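Long-range contacts in pectate lyase II (PDB 2QY1), which probably cleaves pectate, the de-esterified form of plant pectin, by beta-elimination, as the pectate lyases of polysaccharide lyase family 1 do: residues N134-S139 and Y172-V177; F201-S206 and F223-T228; S82-G87 and M102-L107; D112-S117 and G154-K159. The protein carries 2 engineered substitutions. All blocks are in the same frame, centred on the assembly; numbering follows the deposited sequence. Where two conformers were deposited one is given.

Contact 1 (N134-S139 and Y172-V177)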
loop_
_atom_site.group_PDB
_atom_site.type_symbol
_atom_site.label_atom_id
_atom_site.label_comp_id
_atom_site.label_asym_id
_atom_site.label_seq_id
_atom_site.Cartn_x
_atom_site.Cartn_y
_atom_site.Cartn_z
ATOM N N ASN A 134 4.872 -6.416 -5.145
ATOM C CA ASN A 134 4.602 -7.320 -4.040
ATOM C C ASN A 134 3.187 -7.869 -4.163
ATOM O O ASN A 134 2.312 -7.231 -4.761
ATOM C CB ASN A 134 4.789 -6.609 -2.692
ATOM C CG ASN A 134 6.170 -5.983 -2.546
ATOM O OD1 ASN A 134 7.168 -6.685 -2.402
ATOM N ND2 ASN A 134 6.228 -4.653 -2.586
ATOM N N THR A 135 2.972 -9.063 -3.616
ATOM C CA THR A 135 1.634 -9.651 -3.532
ATOM C C THR A 135 1.265 -9.780 -2.058
ATOM O O THR A 135 1.998 -10.389 -1.280
ATOM C CB THR A 135 1.566 -11.015 -4.249
ATOM O OG1 THR A 135 1.844 -10.825 -5.641
ATOM C CG2 THR A 135 0.182 -11.658 -4.108
ATOM N N VAL A 136 0.139 -9.182 -1.679
ATOM C CA VAL A 136 -0.292 -9.146 -0.281
ATOM C C VAL A 136 -1.711 -9.704 -0.177
ATOM O O VAL A 136 -2.618 -9.221 -0.854
ATOM C CB VAL A 136 -0.231 -7.700 0.283
ATOM C CG1 VAL A 136 -0.754 -7.641 1.723
ATOM C CG2 VAL A 136 1.198 -7.147 0.210
ATOM N N PHE A 137 -1.899 -10.724 0.659
ATOM C CA PHE A 137 -3.219 -11.348 0.812
ATOM C C PHE A 137 -3.503 -11.852 2.227
ATOM O O PHE A 137 -2.589 -12.138 2.996
ATOM C CB PHE A 137 -3.415 -12.478 -0.208
ATOM C CG PHE A 137 -2.586 -13.706 0.064
ATOM C CD1 PHE A 137 -1.285 -13.808 -0.424
ATOM C CD2 PHE A 137 -3.114 -14.766 0.802
ATOM C CE1 PHE A 137 -0.520 -14.944 -0.176
ATOM C CE2 PHE A 137 -2.354 -15.904 1.060
ATOM C CZ PHE A 137 -1.056 -15.992 0.568
ATOM N N ALA A 138 -4.784 -11.955 2.560
ATOM C CA ALA A 138 -5.204 -12.513 3.838
ATOM C C ALA A 138 -6.531 -13.235 3.651
ATOM O O ALA A 138 -6.638 -14.136 2.818
ATOM C CB ALA A 138 -5.318 -11.416 4.893
ATOM N N SER A 139 -7.537 -12.818 4.416
ATOM C CA SER A 139 -8.888 -13.349 4.309
ATOM C C SER A 139 -9.900 -12.275 4.685
ATOM O O SER A 139 -9.616 -11.397 5.506
ATOM C CB SER A 139 -9.058 -14.569 5.217
ATOM O OG SER A 139 -10.415 -14.976 5.297
ATOM N N TYR A 172 -5.150 -8.819 -2.641
ATOM C CA TYR A 172 -6.418 -9.536 -2.779
ATOM C C TYR A 172 -6.835 -10.241 -1.489
ATOM O O TYR A 172 -6.007 -10.462 -0.606
ATOM C CB TYR A 172 -6.375 -10.515 -3.965
ATOM C CG TYR A 172 -5.482 -11.724 -3.777
ATOM C CD1 TYR A 172 -5.987 -12.911 -3.245
ATOM C CD2 TYR A 172 -4.138 -11.688 -4.148
ATOM C CE1 TYR A 172 -5.175 -14.025 -3.077
ATOM C CE2 TYR A 172 -3.319 -12.802 -3.987
ATOM C CZ TYR A 172 -3.841 -13.962 -3.450
ATOM O OH TYR A 172 -3.035 -15.063 -3.286
ATOM N N ASN A 173 -8.121 -10.583 -1.391
ATOM C CA ASN A 173 -8.686 -11.217 -0.196
ATOM C C ASN A 173 -8.235 -10.490 1.068
ATOM O O ASN A 173 -7.727 -11.099 2.008
ATOM C CB ASN A 173 -8.323 -12.707 -0.147
ATOM C CG ASN A 173 -8.936 -13.502 -1.287
ATOM O OD1 ASN A 173 -9.803 -13.012 -2.012
ATOM N ND2 ASN A 173 -8.488 -14.741 -1.447
ATOM N N TYR A 174 -8.422 -9.173 1.067
ATOM C CA TYR A 174 -7.867 -8.308 2.093
ATOM C C TYR A 174 -8.904 -7.270 2.499
ATOM O O TYR A 174 -9.513 -6.644 1.637
ATOM C CB TYR A 174 -6.597 -7.625 1.562
ATOM C CG TYR A 174 -5.550 -7.447 2.623
ATOM C CD1 TYR A 174 -4.599 -8.437 2.857
ATOM C CD2 TYR A 174 -5.525 -6.304 3.417
ATOM C CE1 TYR A 174 -3.643 -8.291 3.853
ATOM C CE2 TYR A 174 -4.577 -6.149 4.409
ATOM C CZ TYR A 174 -3.640 -7.145 4.624
ATOM O OH TYR A 174 -2.695 -6.996 5.613
ATOM N N GLN A 175 -9.128 -7.096 3.802
ATOM C CA GLN A 175 -10.160 -6.156 4.250
ATOM C C GLN A 175 -9.738 -4.694 4.095
ATOM O O GLN A 175 -10.441 -3.908 3.452
ATOM C CB GLN A 175 -10.605 -6.420 5.693
ATOM C CG GLN A 175 -11.875 -5.634 6.066
ATOM C CD GLN A 175 -12.074 -5.442 7.565
ATOM O OE1 GLN A 175 -11.270 -5.894 8.381
ATOM N NE2 GLN A 175 -13.162 -4.774 7.931
ATOM N N LYS A 176 -8.600 -4.341 4.687
ATOM C CA LYS A 176 -8.149 -2.952 4.729
ATOM C C LYS A 176 -6.825 -2.776 3.990
ATOM O O LYS A 176 -5.754 -3.052 4.529
ATOM C CB LYS A 176 -8.075 -2.471 6.180
ATOM C CG LYS A 176 -9.463 -2.238 6.772
ATOM C CD LYS A 176 -9.433 -1.907 8.249
ATOM C CE LYS A 176 -10.691 -1.140 8.664
ATOM N NZ LYS A 176 -11.957 -1.893 8.407
ATOM N N VAL A 177 -6.919 -2.296 2.752
ATOM C CA VAL A 177 -5.805 -2.369 1.800
ATOM C C VAL A 177 -4.648 -1.414 2.093
ATOM O O VAL A 177 -3.502 -1.847 2.238
ATOM C CB VAL A 177 -6.289 -2.179 0.337
ATOM C CG1 VAL A 177 -5.113 -2.211 -0.639
ATOM C CG2 VAL A 177 -7.302 -3.247 -0.017
HETATM O O HOH W 1 -6.850 -16.101 0.999
HETATM O O HOH W 2 -7.639 -8.798 5.648
#
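F137 and Y172 pack tightly side by side. Both hold CG between the backbone N and the carbonyl carbon (chi1 near 70° in both), which turns them the same way. F137 CB then sits over the Y172 ring, 3.6 Å from its centroid, and Y172 OH comes over one face of F137. The planes are nearly parallel but slid apart, so ring overlap is slight. T135 CG2 closes the ring edge, 3.7 Å from Y172 CE2. Y174 meets V136 and A138: its CE1 is 3.6 Å from V136 CG1, and its CD1 3.7 Å from A138 CB. Y174 OH is hydrogen-bonded to G153 O and S115 OG.

The backbone grip changes along the chain. Y172 N donates to V136 O (3.1 Å, 155°), whereas A138 N reaches N173 O at a more bent 136°, from above the carbonyl plane. Here N173 turns the corner between two faces of the parallel beta-helix. Water supplements the bonding on this looser side: one molecule links A138 O to N173 ND2, another S139 O to Q175 N. The chemistry thus implies that direct backbone bonds and ring and methyl packing hold the strand side, while at and beyond the corner two waters carry polar links.

Contact 2 (F201-S206 and F223-T228)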
loop_
_atom_site.group_PDB
_atom_site.type_symbol
_atom_site.label_atom_id
_atom_site.label_comp_id
_atom_site.label_asym_id
_atom_site.label_seq_id
_atom_site.Cartn_x
_atom_site.Cartn_y
_atom_site.Cartn_z
ATOM N N PHE A 201 -6.118 -4.306 -7.237
ATOM C CA PHE A 201 -6.924 -4.401 -6.024
ATOM C C PHE A 201 -8.161 -5.238 -6.323
ATOM O O PHE A 201 -9.075 -4.774 -7.011
ATOM C CB PHE A 201 -7.348 -3.008 -5.539
ATOM C CG PHE A 201 -6.203 -2.052 -5.310
ATOM C CD1 PHE A 201 -5.229 -2.314 -4.346
ATOM C CD2 PHE A 201 -6.122 -0.863 -6.035
ATOM C CE1 PHE A 201 -4.176 -1.414 -4.125
ATOM C CE2 PHE A 201 -5.083 0.042 -5.819
ATOM C CZ PHE A 201 -4.108 -0.235 -4.860
ATOM N N GLU A 202 -8.191 -6.469 -5.817
ATOM C CA GLU A 202 -9.283 -7.384 -6.148
ATOM C C GLU A 202 -9.783 -8.196 -4.954
ATOM O O GLU A 202 -8.990 -8.738 -4.187
ATOM C CB GLU A 202 -8.876 -8.309 -7.297
ATOM C CG GLU A 202 -10.059 -8.862 -8.073
ATOM C CD GLU A 202 -9.686 -9.403 -9.439
ATOM O OE1 GLU A 202 -10.494 -10.166 -9.999
ATOM O OE2 GLU A 202 -8.596 -9.071 -9.955
ATOM N N ASN A 203 -11.105 -8.285 -4.822
ATOM C CA ASN A 203 -11.742 -8.945 -3.678
ATOM C C ASN A 203 -11.239 -8.356 -2.360
ATOM O O ASN A 203 -10.673 -9.054 -1.516
ATOM C CB ASN A 203 -11.558 -10.468 -3.736
ATOM C CG ASN A 203 -12.134 -11.080 -5.003
ATOM O OD1 ASN A 203 -11.396 -11.569 -5.861
ATOM N ND2 ASN A 203 -13.457 -11.047 -5.131
ATOM N N VAL A 204 -11.430 -7.048 -2.219
ATOM C CA VAL A 204 -11.026 -6.306 -1.027
ATOM C C VAL A 204 -12.227 -5.505 -0.522
ATOM O O VAL A 204 -13.230 -5.392 -1.227
ATOM C CB VAL A 204 -9.813 -5.372 -1.302
ATOM C CG1 VAL A 204 -8.570 -6.186 -1.676
ATOM C CG2 VAL A 204 -10.130 -4.339 -2.388
ATOM N N GLU A 205 -12.134 -4.954 0.685
ATOM C CA GLU A 205 -13.284 -4.254 1.266
ATOM C C GLU A 205 -13.183 -2.730 1.239
ATOM O O GLU A 205 -14.072 -2.069 0.699
ATOM C CB GLU A 205 -13.598 -4.763 2.678
ATOM C CG GLU A 205 -14.118 -6.195 2.705
ATOM C CD GLU A 205 -14.863 -6.554 3.983
ATOM O OE1 GLU A 205 -15.361 -7.699 4.061
ATOM O OE2 GLU A 205 -14.962 -5.709 4.905
ATOM N N SER A 206 -12.111 -2.179 1.808
ATOM C CA SER A 206 -11.986 -0.729 1.958
ATOM C C SER A 206 -10.538 -0.252 2.063
ATOM O O SER A 206 -9.606 -1.064 2.090
ATOM C CB SER A 206 -12.779 -0.249 3.181
ATOM O OG SER A 206 -12.143 -0.656 4.381
ATOM N N PHE A 223 -9.321 -1.877 -10.184
ATOM C CA PHE A 223 -10.182 -2.196 -9.051
ATOM C C PHE A 223 -11.241 -3.189 -9.510
ATOM O O PHE A 223 -11.895 -2.980 -10.536
ATOM C CB PHE A 223 -10.890 -0.940 -8.522
ATOM C CG PHE A 223 -9.964 0.147 -8.043
ATOM C CD1 PHE A 223 -9.858 0.435 -6.683
ATOM C CD2 PHE A 223 -9.226 0.910 -8.948
ATOM C CE1 PHE A 223 -9.015 1.452 -6.228
ATOM C CE2 PHE A 223 -8.379 1.929 -8.503
ATOM C CZ PHE A 223 -8.273 2.199 -7.142
ATOM N N ASN A 224 -11.412 -4.266 -8.751
ATOM C CA ASN A 224 -12.458 -5.246 -9.031
ATOM C C ASN A 224 -12.904 -5.926 -7.749
ATOM O O ASN A 224 -12.077 -6.409 -6.979
ATOM C CB ASN A 224 -11.978 -6.288 -10.047
ATOM C CG ASN A 224 -13.086 -7.234 -10.490
ATOM O OD1 ASN A 224 -12.881 -8.446 -10.579
ATOM N ND2 ASN A 224 -14.263 -6.683 -10.773
ATOM N N ASN A 225 -14.218 -5.962 -7.536
ATOM C CA ASN A 225 -14.811 -6.538 -6.327
ATOM C C ASN A 225 -14.302 -5.865 -5.048
ATOM O O ASN A 225 -13.705 -6.498 -4.171
ATOM C CB ASN A 225 -14.656 -8.066 -6.309
ATOM C CG ASN A 225 -15.473 -8.744 -7.398
ATOM O OD1 ASN A 225 -14.952 -9.541 -8.183
ATOM N ND2 ASN A 225 -16.755 -8.416 -7.464
ATOM N N VAL A 226 -14.536 -4.557 -4.981
ATOM C CA VAL A 226 -14.239 -3.743 -3.809
ATOM C C VAL A 226 -15.592 -3.416 -3.188
ATOM O O VAL A 226 -16.397 -2.690 -3.775
ATOM C CB VAL A 226 -13.467 -2.457 -4.191
ATOM C CG1 VAL A 226 -13.053 -1.684 -2.952
ATOM C CG2 VAL A 226 -12.247 -2.793 -5.054
ATOM N N THR A 227 -15.842 -3.970 -2.004
ATOM C CA THR A 227 -17.217 -4.145 -1.525
ATOM C C THR A 227 -17.766 -3.090 -0.556
ATOM O O THR A 227 -18.987 -2.989 -0.389
ATOM C CB THR A 227 -17.428 -5.560 -0.934
ATOM O OG1 THR A 227 -16.440 -5.813 0.072
ATOM C CG2 THR A 227 -17.319 -6.622 -2.028
ATOM N N THR A 228 -16.889 -2.304 0.065
ATOM C CA THR A 228 -17.332 -1.274 1.012
ATOM C C THR A 228 -17.097 0.132 0.465
ATOM O O THR A 228 -18.029 0.931 0.379
ATOM C CB THR A 228 -16.678 -1.449 2.415
ATOM O OG1 THR A 228 -17.147 -2.664 3.013
ATOM C CG2 THR A 228 -17.015 -0.283 3.339
#
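E205 O accepts the N-H of T228 at 2.9 Å, the shortest backbone bond of this pair, although it is bent to 142°. One step back, V204 O takes T227 N in its carbonyl plane at 3.1 Å and also lies 3.2 Å from V226 CA, a CA-H...O contact. Before the corner N224 N donates to F201 O; at the corner N203 N donates to N224 O and V204 N to N225 O. The one-to-one register, F201 beside F223 through E205 beside T227, is that of successive coils in a right-handed parallel beta-helix, the fold of the pectate lyases.

N203 and N225 form a step of the asparagine ladder along one corner of that helix. Both have left-handed backbone angles, which turn the chain, and their amide planes lie 15° apart, with N203 ND2 3.4 Å from N225 CB. N173 and N248 touch N203 and N225 respectively and carry the row on to the adjoining coils.

Inside, a matching apolar row runs along the helix. F201 CD2 lies over one face of the F223 ring, 3.7 Å from F223 CE1, while the planes stand at an oblique 48°; F246 stacks on F223. V204 CG2 meets V226 CG2, also at 3.7 Å. On the outer side E202 lies alongside N224 and forms a salt bridge with R200, and E205, whose CG touches T227 OG1, pairs with K142.

Contact 3 (S82-G87 and M102-L107); sequences SAANFG and MTIGLL
M102 CE settles against A84 CB (3.9 Å) and the F86 ring, whose CE1 is 4.0 Å away. The methionine chain bends twice, at chi2 -69° and chi3 -81°, and this curl brings the terminal methyl back to the loop; its side chain crosses F86 at about a right angle. A84 CB itself rests over one face of the F86 ring, toward the rim, and Y43 meets the same ring edge-to-face, so methyls and rings interlock.

The second bump is L107. Its CD2 presses on the peptide joining N85 to F86, 3.4 Å from F86 N, while CD1 lies beside the backbone of G87, where no side chain branches. I104 CG2 comes up against F86 O (3.5 Å), and on the far flank T103 CB faces S82 O.

Between these fillings the backbones join in a single bridge. A84 N gives T103 O a short, straight bond (2.7 Å, 167°), and G105 N reaches A84 O more distantly at 3.3 Å. Two waters continue the seam: one lies between S82 OG and T103 N, the other between S82 O and T103 OG1; S82 OG is also bonded to A79 O. The contact fixes the loop leading into strand 87-91 on strand 97-105 of the next coil of the beta-helix. Chemically, apolar bumps flank a polar backbone seam supplemented by water, and a polar cost remains: the buried F86 O has no hydrogen-bonding partner in the model.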
loop_
_atom_site.group_PDB
_atom_site.type_symbol
_atom_site.label_atom_id
_atom_site.label_comp_id
_atom_site.label_asym_id
_atom_site.label_seq_id
_atom_site.Cartn_x
_atom_site.Cartn_y
_atom_site.Cartn_z
ATOM N N SER A 82 9.566 -17.080 -3.700
ATOM C CA SER A 82 9.638 -16.858 -2.253
ATOM C C SER A 82 8.290 -16.427 -1.690
ATOM O O SER A 82 7.495 -15.783 -2.376
ATOM C CB SER A 82 10.712 -15.822 -1.897
ATOM O OG SER A 82 10.355 -14.523 -2.342
ATOM N N ALA A 83 8.044 -16.792 -0.436
ATOM C CA ALA A 83 6.822 -16.415 0.260
ATOM C C ALA A 83 7.120 -16.198 1.738
ATOM O O ALA A 83 7.892 -16.954 2.344
ATOM C CB ALA A 83 5.754 -17.481 0.077
ATOM N N ALA A 84 6.499 -15.164 2.304
ATOM C CA ALA A 84 6.711 -14.764 3.692
ATOM C C ALA A 84 5.418 -14.799 4.497
ATOM O O ALA A 84 4.373 -14.358 4.022
ATOM C CB ALA A 84 7.306 -13.360 3.742
ATOM N N ASN A 85 5.511 -15.329 5.715
ATOM C CA ASN A 85 4.455 -15.218 6.716
ATOM C C ASN A 85 4.887 -14.222 7.798
ATOM O O ASN A 85 4.630 -14.410 8.990
ATOM C CB ASN A 85 4.137 -16.591 7.316
ATOM C CG ASN A 85 2.861 -16.595 8.151
ATOM O OD1 ASN A 85 1.800 -16.145 7.705
ATOM N ND2 ASN A 85 2.963 -17.107 9.365
ATOM N N PHE A 86 5.564 -13.166 7.357
ATOM C CA PHE A 86 5.960 -12.062 8.226
ATOM C C PHE A 86 5.802 -10.744 7.478
ATOM O O PHE A 86 5.894 -10.709 6.249
ATOM C CB PHE A 86 7.402 -12.234 8.739
ATOM C CG PHE A 86 8.442 -12.318 7.648
ATOM C CD1 PHE A 86 9.002 -11.163 7.106
ATOM C CD2 PHE A 86 8.873 -13.556 7.174
ATOM C CE1 PHE A 86 9.966 -11.240 6.102
ATOM C CE2 PHE A 86 9.839 -13.643 6.172
ATOM C CZ PHE A 86 10.385 -12.484 5.634
ATOM N N GLY A 87 5.552 -9.672 8.226
ATOM C CA GLY A 87 5.427 -8.334 7.660
ATOM C C GLY A 87 6.714 -7.538 7.756
ATOM O O GLY A 87 7.702 -8.001 8.333
ATOM N N MET A 102 7.993 -9.381 -2.855
ATOM C CA MET A 102 7.627 -10.168 -1.679
ATOM C C MET A 102 6.190 -10.658 -1.784
ATOM O O MET A 102 5.302 -9.915 -2.206
ATOM C CB MET A 102 7.796 -9.356 -0.388
ATOM C CG MET A 102 9.239 -9.023 -0.026
ATOM S SD MET A 102 10.192 -10.468 0.472
ATOM C CE MET A 102 9.671 -10.639 2.182
ATOM N N THR A 103 5.977 -11.916 -1.411
ATOM C CA THR A 103 4.636 -12.469 -1.274
ATOM C C THR A 103 4.364 -12.623 0.217
ATOM O O THR A 103 5.001 -13.439 0.896
ATOM C CB THR A 103 4.491 -13.808 -2.027
ATOM O OG1 THR A 103 4.717 -13.590 -3.426
ATOM C CG2 THR A 103 3.101 -14.398 -1.834
ATOM N N ILE A 104 3.428 -11.814 0.713
ATOM C CA ILE A 104 3.154 -11.682 2.143
ATOM C C ILE A 104 1.693 -12.064 2.411
ATOM O O ILE A 104 0.773 -11.381 1.956
ATOM C CB ILE A 104 3.443 -10.231 2.635
ATOM C CG1 ILE A 104 4.904 -9.840 2.349
ATOM C CG2 ILE A 104 3.120 -10.082 4.127
ATOM C CD1 ILE A 104 5.243 -8.376 2.615
ATOM N N GLY A 105 1.482 -13.158 3.141
ATOM C CA GLY A 105 0.132 -13.677 3.327
ATOM C C GLY A 105 -0.244 -14.138 4.721
ATOM O O GLY A 105 0.597 -14.640 5.473
ATOM N N LEU A 106 -1.523 -13.950 5.052
ATOM C CA LEU A 106 -2.157 -14.513 6.247
ATOM C C LEU A 106 -1.341 -14.335 7.531
ATOM O O LEU A 106 -1.056 -15.305 8.248
ATOM C CB LEU A 106 -2.509 -15.988 6.012
ATOM C CG LEU A 106 -3.587 -16.260 4.957
ATOM C CD1 LEU A 106 -3.482 -17.694 4.446
ATOM C CD2 LEU A 106 -4.980 -15.980 5.521
ATOM N N LEU A 107 -0.985 -13.086 7.813
ATOM C CA LEU A 107 -0.107 -12.760 8.938
ATOM C C LEU A 107 -0.780 -12.910 10.296
ATOM O O LEU A 107 -1.981 -12.680 10.440
ATOM C CB LEU A 107 0.444 -11.339 8.798
ATOM C CG LEU A 107 1.239 -10.985 7.543
ATOM C CD1 LEU A 107 1.703 -9.549 7.625
ATOM C CD2 LEU A 107 2.424 -11.914 7.364
HETATM O O HOH W 3 8.552 -13.244 -0.499
HETATM O O HOH W 4 7.518 -13.655 -4.033
#

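Contact 4 (D112-S117 and G154-K159); sequences DADSIS and GIDMKK
I116 and the G154-D156 backbone are joined by two parallel-sheet hydrogen bonds. I116 N donates to G154 O at 2.9 Å, and I116 O receives D156 N at 2.8 Å in an almost straight bond (174°). Weaker CA-H...O contacts accompany them, I155 CA lying 3.4 Å from I116 O. These bonds place strands 116-119 and 155-158 side by side as consecutive rungs of one face of the parallel beta-helix.

Apolar contact occupies the inner side. I116 and I155 have similar torsions and point to the same face, with I116 CD1 4.4 Å from I155 CG1. V131 lies against both.

The outer side is acidic. D114 and D156 carboxylates meet with their planes 79° apart. A water lies 2.6 Å from both D114 OD1 and D156 OD2, and which of its acceptors it serves is not settled. D114 has two conformers, so the detail is doubtful. D156 OD1 is anchored separately by L179 N, and D152 adds a further carboxylate beside D114. Such a cluster of like charges would probably favour a bound cation; it is consistent with the acidic calcium site of family 1 lyases, though the contact alone does not establish a metal here.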
loop_
_atom_site.group_PDB
_atom_site.type_symbol
_atom_site.label_atom_id
_atom_site.label_comp_id
_atom_site.label_asym_id
_atom_site.label_seq_id
_atom_site.Cartn_x
_atom_site.Cartn_y
_atom_site.Cartn_z
ATOM N N ASP A 112 -2.290 -6.094 14.906
ATOM C CA ASP A 112 -0.840 -5.936 14.744
ATOM C C ASP A 112 -0.271 -6.615 13.495
ATOM O O ASP A 112 0.942 -6.583 13.266
ATOM C CB ASP A 112 -0.126 -6.448 15.994
ATOM C CG ASP A 112 -0.566 -5.720 17.247
ATOM O OD1 ASP A 112 -0.667 -4.474 17.207
ATOM O OD2 ASP A 112 -0.822 -6.390 18.264
ATOM N N ALA A 113 -1.141 -7.218 12.690
ATOM C CA ALA A 113 -0.715 -7.953 11.495
ATOM C C ALA A 113 -0.517 -7.057 10.265
ATOM O O ALA A 113 -1.137 -7.275 9.223
ATOM C CB ALA A 113 -1.705 -9.081 11.187
ATOM N N ASP A 114 0.340 -6.046 10.385
ATOM C CA ASP A 114 0.609 -5.144 9.266
ATOM C C ASP A 114 1.585 -5.791 8.292
ATOM O O ASP A 114 2.616 -6.326 8.697
ATOM C CB ASP A 114 1.149 -3.794 9.755
ATOM C CG ASP A 114 0.691 -2.626 8.886
ATOM O OD1 ASP A 114 0.325 -1.575 9.458
ATOM O OD2 ASP A 114 0.694 -2.750 7.641
ATOM N N SER A 115 1.238 -5.744 7.009
ATOM C CA SER A 115 2.026 -6.379 5.953
ATOM C C SER A 115 3.235 -5.529 5.575
ATOM O O SER A 115 4.375 -5.967 5.703
ATOM C CB SER A 115 1.160 -6.682 4.728
ATOM O OG SER A 115 0.175 -7.654 5.028
ATOM N N ILE A 116 2.975 -4.317 5.098
ATOM C CA ILE A 116 4.035 -3.361 4.796
ATOM C C ILE A 116 3.636 -2.032 5.426
ATOM O O ILE A 116 2.636 -1.426 5.036
ATOM C CB ILE A 116 4.275 -3.223 3.269
ATOM C CG1 ILE A 116 4.742 -4.562 2.677
ATOM C CG2 ILE A 116 5.283 -2.106 2.973
ATOM C CD1 ILE A 116 4.707 -4.634 1.148
ATOM N N SER A 117 4.409 -1.601 6.418
ATOM C CA SER A 117 4.075 -0.404 7.177
ATOM C C SER A 117 5.224 0.587 7.197
ATOM O O SER A 117 6.354 0.235 7.537
ATOM C CB SER A 117 3.681 -0.773 8.610
ATOM O OG SER A 117 3.474 0.388 9.396
ATOM N N GLY A 154 -2.548 -3.495 4.745
ATOM C CA GLY A 154 -1.799 -4.098 3.648
ATOM C C GLY A 154 -0.547 -3.299 3.361
ATOM O O GLY A 154 0.565 -3.739 3.664
ATOM N N ILE A 155 -0.732 -2.120 2.772
ATOM C CA ILE A 155 0.381 -1.235 2.457
ATOM C C ILE A 155 0.079 0.128 3.074
ATOM O O ILE A 155 -0.645 0.941 2.495
ATOM C CB ILE A 155 0.633 -1.156 0.927
ATOM C CG1 ILE A 155 0.946 -2.556 0.378
ATOM C CG2 ILE A 155 1.775 -0.180 0.614
ATOM C CD1 ILE A 155 0.682 -2.735 -1.095
ATOM N N ASP A 156 0.633 0.353 4.263
ATOM C CA ASP A 156 0.263 1.498 5.097
ATOM C C ASP A 156 1.391 2.496 5.296
ATOM O O ASP A 156 2.566 2.124 5.316
ATOM C CB ASP A 156 -0.196 1.018 6.478
ATOM C CG ASP A 156 -1.493 0.236 6.433
ATOM O OD1 ASP A 156 -2.176 0.232 5.388
ATOM O OD2 ASP A 156 -1.834 -0.366 7.466
ATOM N N MET A 157 1.017 3.765 5.452
ATOM C CA MET A 157 1.941 4.792 5.924
ATOM C C MET A 157 1.225 5.823 6.804
ATOM O O MET A 157 0.029 6.079 6.640
ATOM C CB MET A 157 2.713 5.449 4.766
ATOM C CG MET A 157 1.884 6.258 3.779
ATOM S SD MET A 157 2.760 6.524 2.214
ATOM C CE MET A 157 2.500 4.959 1.397
ATOM N N LYS A 158 1.963 6.394 7.750
ATOM C CA LYS A 158 1.391 7.341 8.701
ATOM C C LYS A 158 2.448 8.281 9.272
ATOM O O LYS A 158 3.649 8.030 9.149
ATOM C CB LYS A 158 0.685 6.595 9.842
ATOM C CG LYS A 158 1.603 5.717 10.683
ATOM C CD LYS A 158 0.851 5.077 11.836
ATOM C CE LYS A 158 1.662 3.953 12.461
ATOM N NZ LYS A 158 0.810 3.078 13.314
ATOM N N LYS A 159 1.980 9.361 9.893
ATOM C CA LYS A 159 2.830 10.283 10.649
ATOM C C LYS A 159 3.919 10.968 9.810
ATOM O O LYS A 159 5.029 11.208 10.284
ATOM C CB LYS A 159 3.407 9.597 11.900
ATOM C CG LYS A 159 2.342 9.180 12.925
ATOM C CD LYS A 159 2.955 8.532 14.167
ATOM C CE LYS A 159 3.224 7.048 13.945
ATOM N NZ LYS A 159 4.172 6.474 14.955
HETATM O O HOH W 5 -1.327 0.367 9.906
#

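In the fold
All four contacts join coils of the parallel beta-helix. Contacts 3 and 1 share a face: T135 N lies 2.9 Å from M102 O and T135 O 2.8 Å from I104 N, probable hydrogen bonds that continue the coil-to-coil ladder. Contact 1 passes on to contact 2 through Q175 O and S206 N (2.9 Å). Contact 4, on another face, reaches contact 1 where V177 O lies 2.8 Å from I155 N, and contact 3 across the core through I104 CD1 and I116 CG1 (3.8 Å). Contacts 2 and 3 are farthest apart, centres about 20 Å. The centres of contact 4, which holds the possible calcium site, and contact 2 are about 18 Å apart, with nearest atoms about 6 Å apart.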